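Local coordinates for protein 28 kDa product (Pseudomonas syringae pv. phaseolicola, PDB 1UKF) that acts as an autocleaving cysteine protease of the papain-like fold, delivered into plant cells as an avirulence and virulence factor that interacts with the host protein PBS1, at residues Arg10-Asn15 with Lys144-Asn149; Thr23-Met28 with Ser36-Leu41; Lys94-Ser99 with Val181-Val186. All blocks are in the same frame, centred on the assembly; numbering follows the deposited sequence.

Contact 1. Residues Arg10-Asn15 with Lys144-Asn149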
ATOM      1  N   ARG A  10      -9.002   1.065 -11.361  1.00  9.38           N
ATOM      2  CA  ARG A  10      -8.382   0.002 -12.138  1.00 10.56           C
ATOM      3  C   ARG A  10      -7.980  -1.157 -11.238  1.00 10.18           C
ATOM      4  O   ARG A  10      -7.184  -0.987 -10.314  1.00 11.49           O
ATOM      5  CB  ARG A  10      -7.135   0.523 -12.860  1.00  9.79           C
ATOM      6  CG  ARG A  10      -6.769  -0.256 -14.130  1.00 11.32           C
ATOM      7  CD  ARG A  10      -7.743   0.071 -15.265  1.00 10.40           C
ATOM      8  NE  ARG A  10      -7.722   1.502 -15.560  1.00 11.80           N
ATOM      9  CZ  ARG A  10      -6.808   2.097 -16.319  1.00 10.83           C
ATOM     10  NH1 ARG A  10      -5.840   1.386 -16.883  1.00 12.21           N
ATOM     11  NH2 ARG A  10      -6.841   3.412 -16.489  1.00 12.65           N
ATOM     12  N   ASP A  11      -8.546  -2.331 -11.496  1.00  9.13           N
ATOM     13  CA  ASP A  11      -8.187  -3.520 -10.737  1.00  9.08           C
ATOM     14  C   ASP A  11      -7.026  -4.135 -11.510  1.00  9.14           C
ATOM     15  O   ASP A  11      -7.232  -4.771 -12.547  1.00  9.41           O
ATOM     16  CB  ASP A  11      -9.357  -4.501 -10.688  1.00  9.88           C
ATOM     17  CG  ASP A  11      -9.009  -5.791  -9.963  1.00 11.60           C
ATOM     18  OD1 ASP A  11      -7.819  -6.012  -9.647  1.00 11.57           O
ATOM     19  OD2 ASP A  11      -9.934  -6.595  -9.714  1.00 14.83           O
ATOM     20  N   VAL A  12      -5.810  -3.932 -11.018  1.00  8.40           N
ATOM     21  CA  VAL A  12      -4.627  -4.449 -11.694  1.00  9.05           C
ATOM     22  C   VAL A  12      -3.955  -5.587 -10.933  1.00  8.88           C
ATOM     23  O   VAL A  12      -2.841  -5.990 -11.271  1.00  8.60           O
ATOM     24  CB  VAL A  12      -3.592  -3.313 -11.925  1.00  9.34           C
ATOM     25  CG1 VAL A  12      -4.195  -2.246 -12.827  1.00  9.45           C
ATOM     26  CG2 VAL A  12      -3.167  -2.693 -10.595  1.00 10.33           C
ATOM     27  N   ASN A  13      -4.659  -6.137  -9.943  1.00  9.26           N
ATOM     28  CA  ASN A  13      -4.101  -7.193  -9.101  1.00  8.93           C
ATOM     29  C   ASN A  13      -4.638  -8.605  -9.330  1.00  9.55           C
ATOM     30  O   ASN A  13      -4.592  -9.443  -8.428  1.00  9.79           O
ATOM     31  CB  ASN A  13      -4.287  -6.794  -7.629  1.00 10.06           C
ATOM     32  CG  ASN A  13      -3.418  -7.604  -6.683  1.00  9.69           C
ATOM     33  OD1 ASN A  13      -2.255  -7.885  -6.975  1.00 10.04           O
ATOM     34  ND2 ASN A  13      -3.973  -7.960  -5.528  1.00 11.05           N
ATOM     35  N   HIS A  14      -5.126  -8.894 -10.531  1.00 10.00           N
ATOM     36  CA  HIS A  14      -5.646 -10.229 -10.802  1.00 10.81           C
ATOM     37  C   HIS A  14      -4.590 -11.313 -10.567  1.00 11.01           C
ATOM     38  O   HIS A  14      -4.928 -12.447 -10.217  1.00 12.17           O
ATOM     39  CB  HIS A  14      -6.159 -10.325 -12.244  1.00 12.48           C
ATOM     40  CG  HIS A  14      -6.762 -11.653 -12.583  1.00 13.29           C
ATOM     41  ND1 HIS A  14      -7.974 -12.071 -12.077  1.00 15.52           N
ATOM     42  CD2 HIS A  14      -6.309 -12.666 -13.359  1.00 14.84           C
ATOM     43  CE1 HIS A  14      -8.242 -13.286 -12.527  1.00 14.86           C
ATOM     44  NE2 HIS A  14      -7.246 -13.669 -13.306  1.00 16.58           N
ATOM     45  N   ASN A  15      -3.319 -10.965 -10.758  1.00 10.98           N
ATOM     46  CA  ASN A  15      -2.232 -11.922 -10.585  1.00 11.77           C
ATOM     47  C   ASN A  15      -1.646 -11.993  -9.177  1.00 11.82           C
ATOM     48  O   ASN A  15      -0.612 -12.628  -8.963  1.00 12.62           O
ATOM     49  CB  ASN A  15      -1.120 -11.633 -11.599  1.00 12.35           C
ATOM     50  CG  ASN A  15      -1.581 -11.811 -13.035  1.00 16.25           C
ATOM     51  OD1 ASN A  15      -2.075 -12.874 -13.412  1.00 18.52           O
ATOM     52  ND2 ASN A  15      -1.417 -10.770 -13.845  1.00 17.06           N
ATOM     53  N   LYS A 144      -1.919  10.851  -2.061  1.00 10.46           N
ATOM     54  CA  LYS A 144      -2.219   9.843  -3.078  1.00 10.74           C
ATOM     55  C   LYS A 144      -2.160   8.449  -2.465  1.00 10.08           C
ATOM     56  O   LYS A 144      -1.243   8.145  -1.706  1.00 10.37           O
ATOM     57  CB  LYS A 144      -1.195   9.898  -4.216  1.00 11.37           C
ATOM     58  CG  LYS A 144      -1.082  11.211  -4.967  1.00 13.79           C
ATOM     59  CD  LYS A 144       0.009  11.095  -6.027  1.00 15.09           C
ATOM     60  CE  LYS A 144       0.149  12.362  -6.854  1.00 17.65           C
ATOM     61  NZ  LYS A 144       1.246  12.229  -7.852  1.00 19.04           N
ATOM     62  N   LEU A 145      -3.128   7.604  -2.806  1.00  9.78           N
ATOM     63  CA  LEU A 145      -3.149   6.241  -2.298  1.00 10.06           C
ATOM     64  C   LEU A 145      -3.478   5.285  -3.435  1.00  9.36           C
ATOM     65  O   LEU A 145      -4.405   5.518  -4.212  1.00 10.09           O
ATOM     66  CB  LEU A 145      -4.171   6.099  -1.165  1.00 10.89           C
ATOM     67  CG  LEU A 145      -4.235   4.716  -0.505  1.00 10.94           C
ATOM     68  CD1 LEU A 145      -4.648   4.863   0.948  1.00 13.86           C
ATOM     69  CD2 LEU A 145      -5.198   3.812  -1.265  1.00 12.79           C
ATOM     70  N   PHE A 146      -2.702   4.213  -3.534  1.00  8.07           N
ATOM     71  CA  PHE A 146      -2.901   3.209  -4.571  1.00  8.24           C
ATOM     72  C   PHE A 146      -3.157   1.840  -3.961  1.00  7.34           C
ATOM     73  O   PHE A 146      -2.372   1.355  -3.139  1.00  7.99           O
ATOM     74  CB  PHE A 146      -1.669   3.140  -5.488  1.00  7.69           C
ATOM     75  CG  PHE A 146      -1.628   1.914  -6.373  1.00  7.71           C
ATOM     76  CD1 PHE A 146      -2.579   1.717  -7.371  1.00  8.39           C
ATOM     77  CD2 PHE A 146      -0.633   0.958  -6.204  1.00  8.18           C
ATOM     78  CE1 PHE A 146      -2.535   0.585  -8.185  1.00  8.69           C
ATOM     79  CE2 PHE A 146      -0.582  -0.176  -7.014  1.00  9.71           C
ATOM     80  CZ  PHE A 146      -1.536  -0.358  -8.005  1.00  8.15           C
ATOM     81  N   ASP A 147      -4.271   1.232  -4.350  1.00  7.70           N
ATOM     82  CA  ASP A 147      -4.616  -0.110  -3.895  1.00  7.35           C
ATOM     83  C   ASP A 147      -4.685  -0.932  -5.180  1.00  7.36           C
ATOM     84  O   ASP A 147      -5.543  -0.689  -6.025  1.00  7.81           O
ATOM     85  CB  ASP A 147      -5.982  -0.126  -3.214  1.00  8.20           C
ATOM     86  CG  ASP A 147      -6.364  -1.508  -2.717  1.00  8.97           C
ATOM     87  OD1 ASP A 147      -5.905  -2.505  -3.313  1.00  8.66           O
ATOM     88  OD2 ASP A 147      -7.134  -1.600  -1.735  1.00 10.87           O
ATOM     89  N   PRO A 148      -3.780  -1.908  -5.348  1.00  7.55           N
ATOM     90  CA  PRO A 148      -3.766  -2.747  -6.552  1.00  8.74           C
ATOM     91  C   PRO A 148      -5.121  -3.348  -6.952  1.00  8.40           C
ATOM     92  O   PRO A 148      -5.366  -3.584  -8.136  1.00  8.65           O
ATOM     93  CB  PRO A 148      -2.737  -3.820  -6.208  1.00  9.66           C
ATOM     94  CG  PRO A 148      -1.768  -3.087  -5.319  1.00 10.78           C
ATOM     95  CD  PRO A 148      -2.687  -2.278  -4.427  1.00  8.28           C
ATOM     96  N   ASN A 149      -5.993  -3.605  -5.978  1.00  8.22           N
ATOM     97  CA  ASN A 149      -7.309  -4.177  -6.266  1.00  9.73           C
ATOM     98  C   ASN A 149      -8.315  -3.161  -6.790  1.00  9.67           C
ATOM     99  O   ASN A 149      -9.293  -3.541  -7.435  1.00 10.04           O
ATOM    100  CB  ASN A 149      -7.949  -4.788  -5.010  1.00 10.11           C
ATOM    101  CG  ASN A 149      -7.243  -6.030  -4.514  1.00 10.91           C
ATOM    102  OD1 ASN A 149      -6.724  -6.829  -5.291  1.00 12.21           O
ATOM    103  ND2 ASN A 149      -7.255  -6.219  -3.199  1.00 10.80           N
TER
HETATM  104  O   HOH W   1      -7.697  -7.987  -7.740  1.00 18.06           O
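Asn13 and Asn149 meet through their side-chain amides, with Asn13 ND2 donating to Asn149 OD1 over 3.0 Å in a fairly straight bond, 165° at the hydrogen. The acceptor lies in the amide plane of Asn13, but the donor sits above the carbonyl plane of Asn149, and the two amides are turned 43° against each other. With CG anti to the backbone N (chi1 -164°), Asn13 turns its amide toward Asn149, while its OD1 accepts from the backbone N of Ile17; its CB, fixed by the backbone, packs against Pro148 CB at 3.6 Å. A water lies 2.7 Å from Asp11 OD1 and within hydrogen-bonding distance of Asn149 OD1, linking the loop 10-15 to Asn149. Asp11 OD1 additionally takes the backbone N of Asn13 in an Asx turn, and Asp11 CB rests 3.4 Å from Asn149 O.

This corner belongs to the active site of a papain-like cysteine protease: Asp147, at the end of strand 142-147, is the acidic member of the triad with Cys18 and His132. Its OD1 receives His132 NE2 and, in a second Asx turn, the backbone N of Asn149 at 2.9 Å, the latter from above the carboxylate plane; Tyr171 OH bonds OD2. Asn13 touches both Cys18 and His132, so the loop 10-15 directly adjoins the catalytic pair.

Pro148 O accepts Val12 N at 2.9 Å. Beyond that bond Val12 CG2, placed between its own backbone N and carbonyl carbon, reaches the edge of the Phe146 ring near its plane, 3.8 Å from Phe146 CZ; Pro148 N lies over one face of the same ring.

Contact 2. Residues Thr23-Met28 with Ser36-Leu41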
ATOM      1  N   THR A  23       4.946  -1.244  -4.847  1.00  9.13           N
ATOM      2  CA  THR A  23       6.284  -0.671  -4.839  1.00 10.18           C
ATOM      3  C   THR A  23       6.577  -0.002  -6.183  1.00  9.16           C
ATOM      4  O   THR A  23       7.188   1.068  -6.222  1.00  9.88           O
ATOM      5  CB  THR A  23       7.347  -1.739  -4.517  1.00  9.59           C
ATOM      6  OG1 THR A  23       7.063  -2.308  -3.231  1.00  9.91           O
ATOM      7  CG2 THR A  23       8.737  -1.118  -4.469  1.00 10.24           C
ATOM      8  N   GLU A  24       6.131  -0.610  -7.281  1.00  9.41           N
ATOM      9  CA  GLU A  24       6.335  -0.012  -8.600  1.00 10.30           C
ATOM     10  C   GLU A  24       5.594   1.328  -8.635  1.00 11.21           C
ATOM     11  O   GLU A  24       6.105   2.315  -9.162  1.00 11.78           O
ATOM     12  CB  GLU A  24       5.816  -0.952  -9.698  1.00 10.70           C
ATOM     13  CG  GLU A  24       5.823  -0.381 -11.124  1.00 12.30           C
ATOM     14  CD  GLU A  24       7.213  -0.113 -11.680  1.00 12.22           C
ATOM     15  OE1 GLU A  24       8.218  -0.526 -11.063  1.00 13.48           O
ATOM     16  OE2 GLU A  24       7.298   0.511 -12.761  1.00 15.14           O
ATOM     17  N   TRP A  25       4.395   1.371  -8.057  1.00 10.17           N
ATOM     18  CA  TRP A  25       3.636   2.619  -8.027  1.00 10.21           C
ATOM     19  C   TRP A  25       4.417   3.667  -7.233  1.00 10.46           C
ATOM     20  O   TRP A  25       4.484   4.828  -7.633  1.00 12.12           O
ATOM     21  CB  TRP A  25       2.262   2.407  -7.383  1.00 10.21           C
ATOM     22  CG  TRP A  25       1.429   3.660  -7.342  1.00  9.05           C
ATOM     23  CD1 TRP A  25       0.620   4.146  -8.331  1.00  8.86           C
ATOM     24  CD2 TRP A  25       1.346   4.595  -6.261  1.00  8.65           C
ATOM     25  NE1 TRP A  25       0.037   5.324  -7.931  1.00  9.47           N
ATOM     26  CE2 TRP A  25       0.464   5.625  -6.664  1.00  9.54           C
ATOM     27  CE3 TRP A  25       1.929   4.665  -4.989  1.00  9.63           C
ATOM     28  CZ2 TRP A  25       0.150   6.709  -5.838  1.00 10.47           C
ATOM     29  CZ3 TRP A  25       1.617   5.740  -4.168  1.00  9.76           C
ATOM     30  CH2 TRP A  25       0.734   6.748  -4.595  1.00  9.40           C
ATOM     31  N   LEU A  26       5.006   3.267  -6.107  1.00 10.83           N
ATOM     32  CA  LEU A  26       5.776   4.204  -5.297  1.00 12.16           C
ATOM     33  C   LEU A  26       6.917   4.809  -6.104  1.00 12.41           C
ATOM     34  O   LEU A  26       7.178   6.011  -6.014  1.00 15.25           O
ATOM     35  CB  LEU A  26       6.344   3.512  -4.053  1.00 12.21           C
ATOM     36  CG  LEU A  26       5.385   3.294  -2.878  1.00 12.35           C
ATOM     37  CD1 LEU A  26       6.072   2.478  -1.789  1.00 13.19           C
ATOM     38  CD2 LEU A  26       4.939   4.644  -2.324  1.00 13.08           C
ATOM     39  N   VAL A  27       7.588   3.980  -6.898  1.00 12.49           N
ATOM     40  CA  VAL A  27       8.702   4.448  -7.711  1.00 14.68           C
ATOM     41  C   VAL A  27       8.286   5.515  -8.717  1.00 14.90           C
ATOM     42  O   VAL A  27       9.001   6.498  -8.910  1.00 16.26           O
ATOM     43  CB  VAL A  27       9.373   3.276  -8.463  1.00 13.38           C
ATOM     44  CG1 VAL A  27      10.418   3.807  -9.444  1.00 16.17           C
ATOM     45  CG2 VAL A  27      10.026   2.333  -7.463  1.00 15.62           C
ATOM     46  N   MET A  28       7.131   5.344  -9.353  1.00 14.13           N
ATOM     47  CA  MET A  28       6.697   6.337 -10.330  1.00 17.07           C
ATOM     48  C   MET A  28       5.392   7.050  -9.982  1.00 14.88           C
ATOM     49  O   MET A  28       4.641   7.462 -10.865  1.00 15.37           O
ATOM     50  CB  MET A  28       6.612   5.699 -11.724  1.00 21.04           C
ATOM     51  CG  MET A  28       6.102   4.266 -11.759  1.00 22.06           C
ATOM     52  SD  MET A  28       4.393   4.094 -11.238  1.00 26.54           S
ATOM     53  CE  MET A  28       3.541   4.702 -12.697  1.00 24.81           C
ATOM     54  N   SER A  36      -2.562   7.626 -16.366  1.00 13.50           N
ATOM     55  CA  SER A  36      -1.393   7.069 -17.028  1.00 12.61           C
ATOM     56  C   SER A  36      -0.648   6.111 -16.104  1.00 12.02           C
ATOM     57  O   SER A  36      -0.036   5.153 -16.571  1.00 12.03           O
ATOM     58  CB  SER A  36      -0.457   8.182 -17.528  1.00 13.61           C
ATOM     59  OG  SER A  36       0.097   8.931 -16.466  1.00 15.22           O
ATOM     60  N   ARG A  37      -0.708   6.354 -14.796  1.00 11.32           N
ATOM     61  CA  ARG A  37      -0.039   5.464 -13.851  1.00 10.65           C
ATOM     62  C   ARG A  37      -0.759   4.121 -13.820  1.00 10.80           C
ATOM     63  O   ARG A  37      -0.124   3.069 -13.750  1.00 10.56           O
ATOM     64  CB  ARG A  37       0.005   6.085 -12.450  1.00 11.22           C
ATOM     65  CG  ARG A  37       0.990   7.248 -12.343  1.00 11.99           C
ATOM     66  CD  ARG A  37       1.254   7.650 -10.901  1.00 12.38           C
ATOM     67  NE  ARG A  37       0.176   8.430 -10.298  1.00 12.88           N
ATOM     68  CZ  ARG A  37      -0.026   9.727 -10.515  1.00 13.17           C
ATOM     69  NH1 ARG A  37       0.775  10.400 -11.331  1.00 14.22           N
ATOM     70  NH2 ARG A  37      -1.009  10.359  -9.891  1.00 13.38           N
ATOM     71  N   MET A  38      -2.086   4.152 -13.886  1.00  9.52           N
ATOM     72  CA  MET A  38      -2.831   2.903 -13.891  1.00  9.36           C
ATOM     73  C   MET A  38      -2.634   2.184 -15.229  1.00 10.54           C
ATOM     74  O   MET A  38      -2.588   0.954 -15.273  1.00 10.31           O
ATOM     75  CB  MET A  38      -4.316   3.157 -13.615  1.00 10.35           C
ATOM     76  CG  MET A  38      -4.582   3.695 -12.206  1.00 10.34           C
ATOM     77  SD  MET A  38      -3.911   2.669 -10.854  1.00 10.64           S
ATOM     78  CE  MET A  38      -2.374   3.532 -10.490  1.00 12.09           C
ATOM     79  N   ASP A  39      -2.505   2.942 -16.319  1.00 10.59           N
ATOM     80  CA  ASP A  39      -2.279   2.333 -17.633  1.00 11.15           C
ATOM     81  C   ASP A  39      -0.938   1.599 -17.598  1.00 10.28           C
ATOM     82  O   ASP A  39      -0.786   0.522 -18.174  1.00 11.57           O
ATOM     83  CB  ASP A  39      -2.243   3.396 -18.740  1.00 13.72           C
ATOM     84  CG  ASP A  39      -3.617   3.943 -19.082  1.00 13.49           C
ATOM     85  OD1 ASP A  39      -4.628   3.359 -18.644  1.00 15.35           O
ATOM     86  OD2 ASP A  39      -3.684   4.959 -19.806  1.00 16.93           O
ATOM     87  N   HIS A  40       0.032   2.193 -16.911  1.00 11.06           N
ATOM     88  CA  HIS A  40       1.364   1.608 -16.776  1.00 10.42           C
ATOM     89  C   HIS A  40       1.325   0.268 -16.032  1.00 10.48           C
ATOM     90  O   HIS A  40       1.993  -0.697 -16.421  1.00 10.98           O
ATOM     91  CB  HIS A  40       2.267   2.593 -16.022  1.00 11.73           C
ATOM     92  CG  HIS A  40       3.612   2.042 -15.657  1.00 11.83           C
ATOM     93  ND1 HIS A  40       4.572   1.727 -16.596  1.00 12.92           N
ATOM     94  CD2 HIS A  40       4.167   1.777 -14.450  1.00 12.84           C
ATOM     95  CE1 HIS A  40       5.658   1.292 -15.982  1.00 13.28           C
ATOM     96  NE2 HIS A  40       5.439   1.312 -14.680  1.00 13.75           N
ATOM     97  N   LEU A  41       0.525   0.218 -14.971  1.00 10.02           N
ATOM     98  CA  LEU A  41       0.404  -0.968 -14.133  1.00 10.06           C
ATOM     99  C   LEU A  41      -0.610  -1.991 -14.628  1.00  9.92           C
ATOM    100  O   LEU A  41      -0.653  -3.113 -14.115  1.00 10.37           O
ATOM    101  CB  LEU A  41       0.039  -0.543 -12.710  1.00 10.85           C
ATOM    102  CG  LEU A  41       1.051   0.369 -12.015  1.00 10.57           C
ATOM    103  CD1 LEU A  41       0.409   1.049 -10.815  1.00 13.84           C
ATOM    104  CD2 LEU A  41       2.262  -0.442 -11.597  1.00 13.18           C
TER
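The short segments of helices 18-27 and 34-41 run roughly antiparallel, at 138°, with axes 10.9 Å apart, a distance bridged by long side chains. They pack as a splayed pair of successive helices, joined by a short loop, in the helical part of this papain-like fold, with helix 18-27 starting at the catalytic Cys18. On one flank Glu24 OE2 accepts His40 NE2 through its anti lone pair, in the imidazole plane and almost perfectly straight at 178°. His40 reaches across with its ring anti to the backbone N (chi1 172°), while Glu24 bends at chi2; Arg54 holds the other oxygen, Glu24 OE1, in a salt bridge, so the buried carboxylate is shared by two partners. Leu41 splits its branches between neighbours: CD2 packs on Glu24 CG, and CD1 meets the edge of the Trp25 indole. Met38 CE approaches the same ring obliquely at Trp25 CD1. On the far flank Trp25 NE1 and Arg37 NH2 converge on the carboxylate of Glu152, one by a hydrogen bond and the other by a salt bridge. Met28, folded back at its last two torsions, runs counter to Arg37 and brings CE 3.6 Å from Arg37 CG and 3.5 Å from His40 CD2.

Contact 3. Residues Lys94-Ser99 with Val181-Val186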
ATOM      1  N   LYS A  94       5.353   0.207  11.838  1.00 16.75           N
ATOM      2  CA  LYS A  94       4.346   0.454  12.859  1.00 17.16           C
ATOM      3  C   LYS A  94       3.084  -0.357  12.606  1.00 18.28           C
ATOM      4  O   LYS A  94       2.639  -0.492  11.469  1.00 19.62           O
ATOM      5  CB  LYS A  94       3.995   1.941  12.900  1.00 17.92           C
ATOM      6  CG  LYS A  94       2.956   2.294  13.947  1.00 19.67           C
ATOM      7  CD  LYS A  94       2.672   3.784  13.957  1.00 19.65           C
ATOM      8  CE  LYS A  94       1.601   4.125  14.976  1.00 19.64           C
ATOM      9  NZ  LYS A  94       1.311   5.581  14.993  1.00 22.52           N
ATOM     10  N   THR A  95       2.510  -0.899  13.674  1.00 16.63           N
ATOM     11  CA  THR A  95       1.295  -1.692  13.566  1.00 17.43           C
ATOM     12  C   THR A  95       0.137  -0.980  14.253  1.00 17.63           C
ATOM     13  O   THR A  95       0.182  -0.725  15.457  1.00 20.09           O
ATOM     14  CB  THR A  95       1.467  -3.080  14.218  1.00 18.72           C
ATOM     15  OG1 THR A  95       2.549  -3.776  13.590  1.00 20.43           O
ATOM     16  CG2 THR A  95       0.195  -3.898  14.073  1.00 18.73           C
ATOM     17  N   VAL A  96      -0.894  -0.652  13.484  1.00 15.75           N
ATOM     18  CA  VAL A  96      -2.067   0.008  14.036  1.00 16.72           C
ATOM     19  C   VAL A  96      -3.191  -1.019  14.048  1.00 17.27           C
ATOM     20  O   VAL A  96      -3.589  -1.526  12.997  1.00 16.34           O
ATOM     21  CB  VAL A  96      -2.493   1.225  13.181  1.00 15.23           C
ATOM     22  CG1 VAL A  96      -3.670   1.935  13.836  1.00 16.70           C
ATOM     23  CG2 VAL A  96      -1.324   2.185  13.021  1.00 16.62           C
ATOM     24  N   HIS A  97      -3.687  -1.338  15.239  1.00 17.71           N
ATOM     25  CA  HIS A  97      -4.756  -2.321  15.377  1.00 19.49           C
ATOM     26  C   HIS A  97      -6.133  -1.713  15.164  1.00 20.39           C
ATOM     27  O   HIS A  97      -6.348  -0.529  15.412  1.00 20.61           O
ATOM     28  CB  HIS A  97      -4.687  -2.992  16.754  1.00 20.89           C
ATOM     29  CG  HIS A  97      -3.401  -3.714  17.008  1.00 21.36           C
ATOM     30  ND1 HIS A  97      -2.255  -3.072  17.427  1.00 23.89           N
ATOM     31  CD2 HIS A  97      -3.069  -5.018  16.864  1.00 24.12           C
ATOM     32  CE1 HIS A  97      -1.274  -3.950  17.532  1.00 24.23           C
ATOM     33  NE2 HIS A  97      -1.741  -5.139  17.196  1.00 24.51           N
ATOM     34  N   ALA A  98      -7.067  -2.542  14.707  1.00 22.23           N
ATOM     35  CA  ALA A  98      -8.430  -2.102  14.433  1.00 25.80           C
ATOM     36  C   ALA A  98      -9.272  -1.874  15.685  1.00 28.21           C
ATOM     37  O   ALA A  98     -10.489  -1.720  15.592  1.00 30.09           O
ATOM     38  CB  ALA A  98      -9.121  -3.109  13.523  1.00 26.32           C
ATOM     39  N   SER A  99      -8.626  -1.851  16.846  1.00 29.76           N
ATOM     40  CA  SER A  99      -9.329  -1.633  18.109  1.00 31.45           C
ATOM     41  C   SER A  99     -10.166  -0.360  18.043  1.00 31.73           C
ATOM     42  O   SER A  99      -9.635   0.749  18.118  1.00 33.86           O
ATOM     43  CB  SER A  99      -8.325  -1.526  19.259  1.00 31.61           C
ATOM     44  OG  SER A  99      -7.449  -0.428  19.072  1.00 32.79           O
ATOM     45  N   VAL A 181      -3.102  -2.695  10.437  1.00 15.12           N
ATOM     46  CA  VAL A 181      -2.425  -2.134   9.283  1.00 14.10           C
ATOM     47  C   VAL A 181      -0.970  -1.928   9.667  1.00 14.05           C
ATOM     48  O   VAL A 181      -0.679  -1.304  10.687  1.00 13.49           O
ATOM     49  CB  VAL A 181      -3.018  -0.763   8.890  1.00 13.61           C
ATOM     50  CG1 VAL A 181      -2.214  -0.154   7.749  1.00 16.04           C
ATOM     51  CG2 VAL A 181      -4.475  -0.918   8.489  1.00 15.72           C
ATOM     52  N   ASN A 182      -0.059  -2.472   8.869  1.00 11.99           N
ATOM     53  CA  ASN A 182       1.362  -2.288   9.134  1.00 13.31           C
ATOM     54  C   ASN A 182       1.854  -1.171   8.227  1.00 13.36           C
ATOM     55  O   ASN A 182       1.539  -1.141   7.036  1.00 14.19           O
ATOM     56  CB  ASN A 182       2.160  -3.556   8.835  1.00 14.03           C
ATOM     57  CG  ASN A 182       1.675  -4.746   9.619  1.00 17.31           C
ATOM     58  OD1 ASN A 182       1.656  -4.733  10.850  1.00 18.72           O
ATOM     59  ND2 ASN A 182       1.282  -5.792   8.910  1.00 16.64           N
ATOM     60  N   GLU A 183       2.627  -0.255   8.791  1.00 12.86           N
ATOM     61  CA  GLU A 183       3.146   0.868   8.031  1.00 12.42           C
ATOM     62  C   GLU A 183       4.643   0.751   7.818  1.00 11.96           C
ATOM     63  O   GLU A 183       5.394   0.516   8.764  1.00 13.06           O
ATOM     64  CB  GLU A 183       2.872   2.183   8.765  1.00 11.54           C
ATOM     65  CG  GLU A 183       1.437   2.394   9.197  1.00 13.44           C
ATOM     66  CD  GLU A 183       1.289   3.609  10.091  1.00 13.72           C
ATOM     67  OE1 GLU A 183       2.321   4.214  10.451  1.00 15.76           O
ATOM     68  OE2 GLU A 183       0.146   3.961  10.438  1.00 15.18           O
ATOM     69  N   PHE A 184       5.069   0.908   6.571  1.00 10.61           N
ATOM     70  CA  PHE A 184       6.482   0.880   6.229  1.00 10.53           C
ATOM     71  C   PHE A 184       6.790   2.253   5.648  1.00 10.52           C
ATOM     72  O   PHE A 184       6.501   2.525   4.480  1.00 10.73           O
ATOM     73  CB  PHE A 184       6.779  -0.220   5.209  1.00 11.19           C
ATOM     74  CG  PHE A 184       6.474  -1.600   5.712  1.00  9.68           C
ATOM     75  CD1 PHE A 184       5.218  -2.169   5.514  1.00 11.91           C
ATOM     76  CD2 PHE A 184       7.426  -2.316   6.433  1.00 12.04           C
ATOM     77  CE1 PHE A 184       4.917  -3.432   6.027  1.00 11.28           C
ATOM     78  CE2 PHE A 184       7.132  -3.576   6.950  1.00 11.90           C
ATOM     79  CZ  PHE A 184       5.877  -4.133   6.748  1.00 10.69           C
ATOM     80  N   ARG A 185       7.349   3.122   6.484  1.00 11.09           N
ATOM     81  CA  ARG A 185       7.693   4.480   6.081  1.00 11.77           C
ATOM     82  C   ARG A 185       9.016   4.447   5.334  1.00 12.61           C
ATOM     83  O   ARG A 185      10.036   4.025   5.880  1.00 13.43           O
ATOM     84  CB  ARG A 185       7.800   5.373   7.315  1.00 12.77           C
ATOM     85  CG  ARG A 185       8.048   6.835   7.011  1.00 14.78           C
ATOM     86  CD  ARG A 185       8.047   7.633   8.298  1.00 19.15           C
ATOM     87  NE  ARG A 185       8.550   8.990   8.112  1.00 22.67           N
ATOM     88  CZ  ARG A 185       8.670   9.877   9.094  1.00 24.42           C
ATOM     89  NH1 ARG A 185       8.320   9.549  10.330  1.00 25.57           N
ATOM     90  NH2 ARG A 185       9.146  11.088   8.842  1.00 27.11           N
ATOM     91  N   VAL A 186       8.997   4.899   4.084  1.00 12.43           N
ATOM     92  CA  VAL A 186      10.192   4.871   3.254  1.00 12.92           C
ATOM     93  C   VAL A 186      10.562   6.223   2.655  1.00 13.56           C
ATOM     94  O   VAL A 186       9.735   7.129   2.568  1.00 14.74           O
ATOM     95  CB  VAL A 186      10.015   3.854   2.100  1.00 13.15           C
ATOM     96  CG1 VAL A 186       9.598   2.503   2.666  1.00 13.95           C
ATOM     97  CG2 VAL A 186       8.973   4.357   1.108  1.00 13.93           C
TER
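Lys94 and Glu183 face each other as a hydrogen-bonded pair where strand 88-97 closes one edge of the antiparallel sheet of the papain-like fold, against strand 178-187. Glu183 N donates to Lys94 O at 2.7 Å, and Lys94 N returns the bond to Glu183 O. Two residues on, Val96 and Val181 form the next such pair, with Val96 N to Val181 O at 2.9 Å.

The Glu183 side chain starts with CB 3.8 Å and CG 3.9 Å from Lys94 O, and CD continues the chain opposite CA (chi2 171°). Its CD comes 4.1 Å from Lys94 CD and about as near Val96 CG2, and the oxygens divide: OE1 lies beside the lysine methylenes, 3.5 Å from Lys94 CD, and OE2 touches Val96 CG2. The lysine chain runs beside it in the same direction, but its NZ stays 4.8 Å from Glu183 OE1 and makes its salt bridge with Asp112 of helix 102-113, which packs over this face. With Asp112 also near Glu183 OE2, the nearby lysine charge would probably ease the crowding of acids. On the reverse face Thr95 lies beside Asn182, whose ND2 bonds Ser123 OG; Thr95 OG1 comes within 3.0 Å of Asn182 OD1.

Contact 2 is nested within the chain loop closed by contact 1, and the two touch, their centres 10 Å apart: Arg10 forms salt bridges with Asp39 and, just past helix 34-41, Asp42, and Phe146 packs against Trp25 and Met38. Helices 18-27 and 34-41 are thereby joined to strand 142-147, setting the helix of Cys18 against the strand of Asp147. Contact 3 lies on the opposite side of the chain's centre, with its centre 19 Å from that of contact 1 and 23 Å from that of contact 2. It touches neither, yet shares with contact 1 the seven-stranded sheet. Along the chain it follows contact 2 and interlaces with contact 1, so sequence-distant strands build one sheet.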